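Long-range contact in enone reductase CLA-ER (Lactobacillus plantarum, PDB 4QLY), which is an FMN-binding enone reductase that probably reduces the carbon-carbon double bond of oxo fatty acids with NADH during the saturation of polyunsaturated fatty acids: residues V25-P30 with N80-D85. Residues are numbered along the deposited sequence; the frame is centred on the assembly and turned at random.
Sequences VRQFDP and NYPQVD. With FMN (flavin mononucleotide), chain E.
Extended from CG to NE (chi2 -177°), the chain of Arg-26 runs toward the pyrimidine edge of FMN; Gln-83, bent at chi2 (87°), lies beside it and points the same way. Their stems touch at Arg-26 CB and Gln-83 CG, 3.7 Å apart, while the guanidinium and amide planes stand 73° to each other. No hydrogen bond links the two segments; the flavin does so instead. Arg-26 NE donates to FMN O2 (2.7 Å), and NH2 reaches N1 (3.2 Å), which lies in the guanidinium plane. Asn-80 OD1 accepts from FMN N3 (2.8 Å) and ND2 donates to O4 (3.0 Å), so that both segments grip the pyrimidine end in the FMN site of this nitroreductase-family flavoprotein. Gln-83 NE2 makes a weak bond to Asn-80 OD1. A leucine in place of Arg-26 would probably leave FMN O2 and N1 without these two donors. Farther along, the edge of the Phe-28 ring faces Gln-83 O. The loop between helices 15-20 and 36-46 thus packs on helix 81-86, with Phe-28 and Gln-83 both touching Ala-195 of strand 188-197 and Arg-26 meeting Asn-167 of strand 165-169.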
ATOM      1  N   VAL A  25     -15.101  -0.076   8.491  1.00 27.73           N
ATOM      2  CA  VAL A  25     -15.994   0.042   9.649  1.00 29.39           C
ATOM      3  C   VAL A  25     -15.655   1.321  10.395  1.00 26.14           C
ATOM      4  O   VAL A  25     -14.484   1.578  10.681  1.00 24.45           O
ATOM      5  CB  VAL A  25     -15.862  -1.169  10.580  1.00 23.68           C
ATOM      6  CG1 VAL A  25     -16.613  -0.937  11.872  1.00 23.76           C
ATOM      7  CG2 VAL A  25     -16.361  -2.428   9.862  1.00 24.11           C
ATOM      8  N   ARG A  26     -16.657   2.138  10.695  1.00 22.78           N
ATOM      9  CA  ARG A  26     -16.368   3.460  11.242  1.00 25.43           C
ATOM     10  C   ARG A  26     -17.013   3.672  12.608  1.00 27.16           C
ATOM     11  O   ARG A  26     -16.822   4.701  13.250  1.00 25.76           O
ATOM     12  CB  ARG A  26     -16.819   4.545  10.267  1.00 26.43           C
ATOM     13  CG  ARG A  26     -16.097   4.521   8.923  1.00 26.31           C
ATOM     14  CD  ARG A  26     -16.538   5.679   8.022  1.00 28.39           C
ATOM     15  NE  ARG A  26     -15.729   5.739   6.802  1.00 30.53           N
ATOM     16  CZ  ARG A  26     -16.013   5.086   5.674  1.00 27.85           C
ATOM     17  NH1 ARG A  26     -17.093   4.324   5.600  1.00 26.16           N
ATOM     18  NH2 ARG A  26     -15.204   5.186   4.618  1.00 27.73           N
ATOM     19  N   GLN A  27     -17.775   2.679  13.041  1.00 28.79           N
ATOM     20  CA  GLN A  27     -18.401   2.700  14.346  1.00 30.79           C
ATOM     21  C   GLN A  27     -18.025   1.440  15.079  1.00 29.75           C
ATOM     22  O   GLN A  27     -18.426   0.347  14.685  1.00 29.45           O
ATOM     23  CB  GLN A  27     -19.923   2.826  14.225  1.00 35.08           C
ATOM     24  CG  GLN A  27     -20.394   4.188  13.749  1.00 36.44           C
ATOM     25  CD  GLN A  27     -20.051   5.296  14.738  1.00 38.83           C
ATOM     26  OE1 GLN A  27     -19.700   5.030  15.894  1.00 45.37           O
ATOM     27  NE2 GLN A  27     -20.164   6.546  14.295  1.00 36.93           N
ATOM     28  N   PHE A  28     -17.233   1.596  16.135  1.00 26.53           N
ATOM     29  CA  PHE A  28     -16.746   0.454  16.897  1.00 30.54           C
ATOM     30  C   PHE A  28     -17.439   0.375  18.264  1.00 32.26           C
ATOM     31  O   PHE A  28     -17.965   1.371  18.756  1.00 28.42           O
ATOM     32  CB  PHE A  28     -15.219   0.543  17.070  1.00 26.31           C
ATOM     33  CG  PHE A  28     -14.476   0.675  15.768  1.00 24.26           C
ATOM     34  CD1 PHE A  28     -14.268  -0.435  14.957  1.00 23.27           C
ATOM     35  CD2 PHE A  28     -14.025   1.908  15.337  1.00 24.05           C
ATOM     36  CE1 PHE A  28     -13.601  -0.326  13.741  1.00 22.42           C
ATOM     37  CE2 PHE A  28     -13.363   2.028  14.111  1.00 25.86           C
ATOM     38  CZ  PHE A  28     -13.150   0.906  13.322  1.00 22.82           C
ATOM     39  N   ASP A  29     -17.452  -0.822  18.842  1.00 33.43           N
ATOM     40  CA  ASP A  29     -17.917  -1.037  20.208  1.00 34.69           C
ATOM     41  C   ASP A  29     -16.974  -0.350  21.190  1.00 33.15           C
ATOM     42  O   ASP A  29     -15.849  -0.804  21.387  1.00 31.11           O
ATOM     43  CB  ASP A  29     -18.003  -2.537  20.509  1.00 34.33           C
ATOM     44  CG  ASP A  29     -18.640  -2.831  21.858  1.00 37.56           C
ATOM     45  OD1 ASP A  29     -18.673  -1.917  22.709  1.00 36.62           O
ATOM     46  OD2 ASP A  29     -19.108  -3.975  22.064  1.00 35.86           O
ATOM     47  N   PRO A  30     -17.447   0.730  21.833  1.00 36.62           N
ATOM     48  CA  PRO A  30     -16.616   1.577  22.702  1.00 32.01           C
ATOM     49  C   PRO A  30     -16.172   0.854  23.974  1.00 34.69           C
ATOM     50  O   PRO A  30     -15.325   1.362  24.709  1.00 28.41           O
ATOM     51  CB  PRO A  30     -17.543   2.752  23.050  1.00 31.50           C
ATOM     52  CG  PRO A  30     -18.727   2.635  22.093  1.00 35.53           C
ATOM     53  CD  PRO A  30     -18.850   1.176  21.807  1.00 35.88           C
ATOM     54  N   ASN A  80     -13.806  12.508  11.019  1.00 30.64           N
ATOM     55  CA  ASN A  80     -13.217  11.222  11.417  1.00 30.51           C
ATOM     56  C   ASN A  80     -13.216  10.971  12.931  1.00 32.36           C
ATOM     57  O   ASN A  80     -12.614  10.002  13.414  1.00 29.07           O
ATOM     58  CB  ASN A  80     -11.783  11.125  10.885  1.00 27.12           C
ATOM     59  CG  ASN A  80     -11.739  10.930   9.373  1.00 28.73           C
ATOM     60  OD1 ASN A  80     -12.632  10.303   8.796  1.00 28.04           O
ATOM     61  ND2 ASN A  80     -10.709  11.471   8.728  1.00 24.54           N
ATOM     62  N   TYR A  81     -13.878  11.839  13.688  1.00 30.62           N
ATOM     63  CA  TYR A  81     -13.960  11.630  15.130  1.00 27.68           C
ATOM     64  C   TYR A  81     -14.760  10.399  15.536  1.00 29.26           C
ATOM     65  O   TYR A  81     -14.438   9.806  16.569  1.00 32.31           O
ATOM     66  CB  TYR A  81     -14.542  12.850  15.836  1.00 32.79           C
ATOM     67  CG  TYR A  81     -13.560  13.983  15.997  1.00 35.05           C
ATOM     68  CD1 TYR A  81     -12.274  13.893  15.478  1.00 30.85           C
ATOM     69  CD2 TYR A  81     -13.912  15.140  16.682  1.00 35.95           C
ATOM     70  CE1 TYR A  81     -11.378  14.925  15.617  1.00 33.37           C
ATOM     71  CE2 TYR A  81     -13.016  16.182  16.831  1.00 35.26           C
ATOM     72  CZ  TYR A  81     -11.753  16.069  16.298  1.00 36.07           C
ATOM     73  OH  TYR A  81     -10.857  17.102  16.446  1.00 36.99           O
ATOM     74  N   PRO A  82     -15.812  10.018  14.774  1.00 31.32           N
ATOM     75  CA  PRO A  82     -16.485   8.794  15.226  1.00 29.17           C
ATOM     76  C   PRO A  82     -15.539   7.612  15.329  1.00 29.80           C
ATOM     77  O   PRO A  82     -15.542   6.957  16.367  1.00 29.48           O
ATOM     78  CB  PRO A  82     -17.542   8.543  14.139  1.00 28.90           C
ATOM     79  CG  PRO A  82     -17.830   9.873  13.593  1.00 27.12           C
ATOM     80  CD  PRO A  82     -16.547  10.646  13.650  1.00 31.20           C
ATOM     81  N   GLN A  83     -14.735   7.361  14.291  1.00 29.28           N
ATOM     82  CA  GLN A  83     -13.826   6.218  14.302  1.00 26.66           C
ATOM     83  C   GLN A  83     -12.872   6.346  15.464  1.00 24.38           C
ATOM     84  O   GLN A  83     -12.666   5.398  16.211  1.00 24.89           O
ATOM     85  CB  GLN A  83     -13.016   6.103  12.999  1.00 29.28           C
ATOM     86  CG  GLN A  83     -13.822   6.040  11.735  1.00 28.18           C
ATOM     87  CD  GLN A  83     -14.150   7.414  11.178  1.00 32.54           C
ATOM     88  OE1 GLN A  83     -14.792   8.232  11.845  1.00 29.33           O
ATOM     89  NE2 GLN A  83     -13.717   7.674   9.938  1.00 27.66           N
ATOM     90  N   VAL A  84     -12.298   7.532  15.609  1.00 24.39           N
ATOM     91  CA  VAL A  84     -11.316   7.773  16.653  1.00 29.06           C
ATOM     92  C   VAL A  84     -11.899   7.593  18.067  1.00 31.67           C
ATOM     93  O   VAL A  84     -11.301   6.911  18.896  1.00 25.89           O
ATOM     94  CB  VAL A  84     -10.711   9.179  16.518  1.00 28.51           C
ATOM     95  CG1 VAL A  84      -9.920   9.530  17.766  1.00 28.97           C
ATOM     96  CG2 VAL A  84      -9.830   9.253  15.272  1.00 27.04           C
ATOM     97  N   ASP A  85     -13.069   8.177  18.337  1.00 28.47           N
ATOM     98  CA  ASP A  85     -13.662   8.084  19.676  1.00 26.04           C
ATOM     99  C   ASP A  85     -14.039   6.651  20.039  1.00 28.75           C
ATOM    100  O   ASP A  85     -13.879   6.227  21.180  1.00 30.92           O
ATOM    101  CB  ASP A  85     -14.906   8.980  19.788  1.00 29.25           C
ATOM    102  CG  ASP A  85     -14.577  10.447  19.631  1.00 32.00           C
ATOM    103  OD1 ASP A  85     -13.418  10.843  19.914  1.00 34.06           O
ATOM    104  OD2 ASP A  85     -15.471  11.206  19.222  1.00 33.82           O
TER
HETATM  105  N1  FMN E 301     -12.576   6.933   5.285  1.00 27.22           N
HETATM  106  C2  FMN E 301     -13.041   7.963   6.088  1.00 25.82           C
HETATM  107  O2  FMN E 301     -14.160   7.883   6.573  1.00 28.03           O
HETATM  108  N3  FMN E 301     -12.273   9.075   6.350  1.00 24.32           N
HETATM  109  C4  FMN E 301     -11.009   9.174   5.815  1.00 24.14           C
HETATM  110  O4  FMN E 301     -10.305  10.169   6.053  1.00 24.41           O
HETATM  111  C4A FMN E 301     -10.536   8.138   5.010  1.00 25.58           C
HETATM  112  N5  FMN E 301      -9.270   8.226   4.478  1.00 27.90           N
HETATM  113  C5A FMN E 301      -8.776   7.201   3.705  1.00 26.56           C
HETATM  114  C6  FMN E 301      -7.486   7.329   3.216  1.00 27.89           C
HETATM  115  C7  FMN E 301      -6.946   6.328   2.434  1.00 27.61           C
HETATM  116  C7M FMN E 301      -5.555   6.481   1.894  1.00 29.28           C
HETATM  117  C8  FMN E 301      -7.690   5.194   2.151  1.00 27.02           C
HETATM  118  C8M FMN E 301      -7.065   4.123   1.295  1.00 26.41           C
HETATM  119  C9  FMN E 301      -8.990   5.059   2.650  1.00 24.24           C
HETATM  120  C9A FMN E 301      -9.547   6.070   3.438  1.00 26.58           C
HETATM  121  N10 FMN E 301     -10.842   5.984   3.963  1.00 24.86           N
HETATM  122  C10 FMN E 301     -11.317   7.017   4.747  1.00 25.31           C
HETATM  123  C1' FMN E 301     -11.750   4.799   3.711  1.00 23.65           C
HETATM  124  C2' FMN E 301     -12.376   4.876   2.287  1.00 26.35           C
HETATM  125  O2' FMN E 301     -13.420   5.825   2.188  1.00 26.78           O
HETATM  126  C3' FMN E 301     -12.956   3.543   1.813  1.00 25.60           C
HETATM  127  O3' FMN E 301     -11.896   2.622   1.756  1.00 20.84           O
HETATM  128  C4' FMN E 301     -13.601   3.575   0.409  1.00 27.00           C
HETATM  129  O4' FMN E 301     -14.779   4.348   0.373  1.00 24.85           O
HETATM  130  C5' FMN E 301     -13.949   2.150   0.006  1.00 22.90           C
HETATM  131  O5' FMN E 301     -14.823   1.641   0.985  1.00 24.02           O
HETATM  132  P   FMN E 301     -14.511   0.274   1.769  1.00 26.74           P
HETATM  133  O1P FMN E 301     -15.572   0.059   2.823  1.00 28.99           O
HETATM  134  O2P FMN E 301     -14.444  -0.913   0.845  1.00 25.34           O
HETATM  135  O3P FMN E 301     -13.176   0.446   2.493  1.00 24.07           O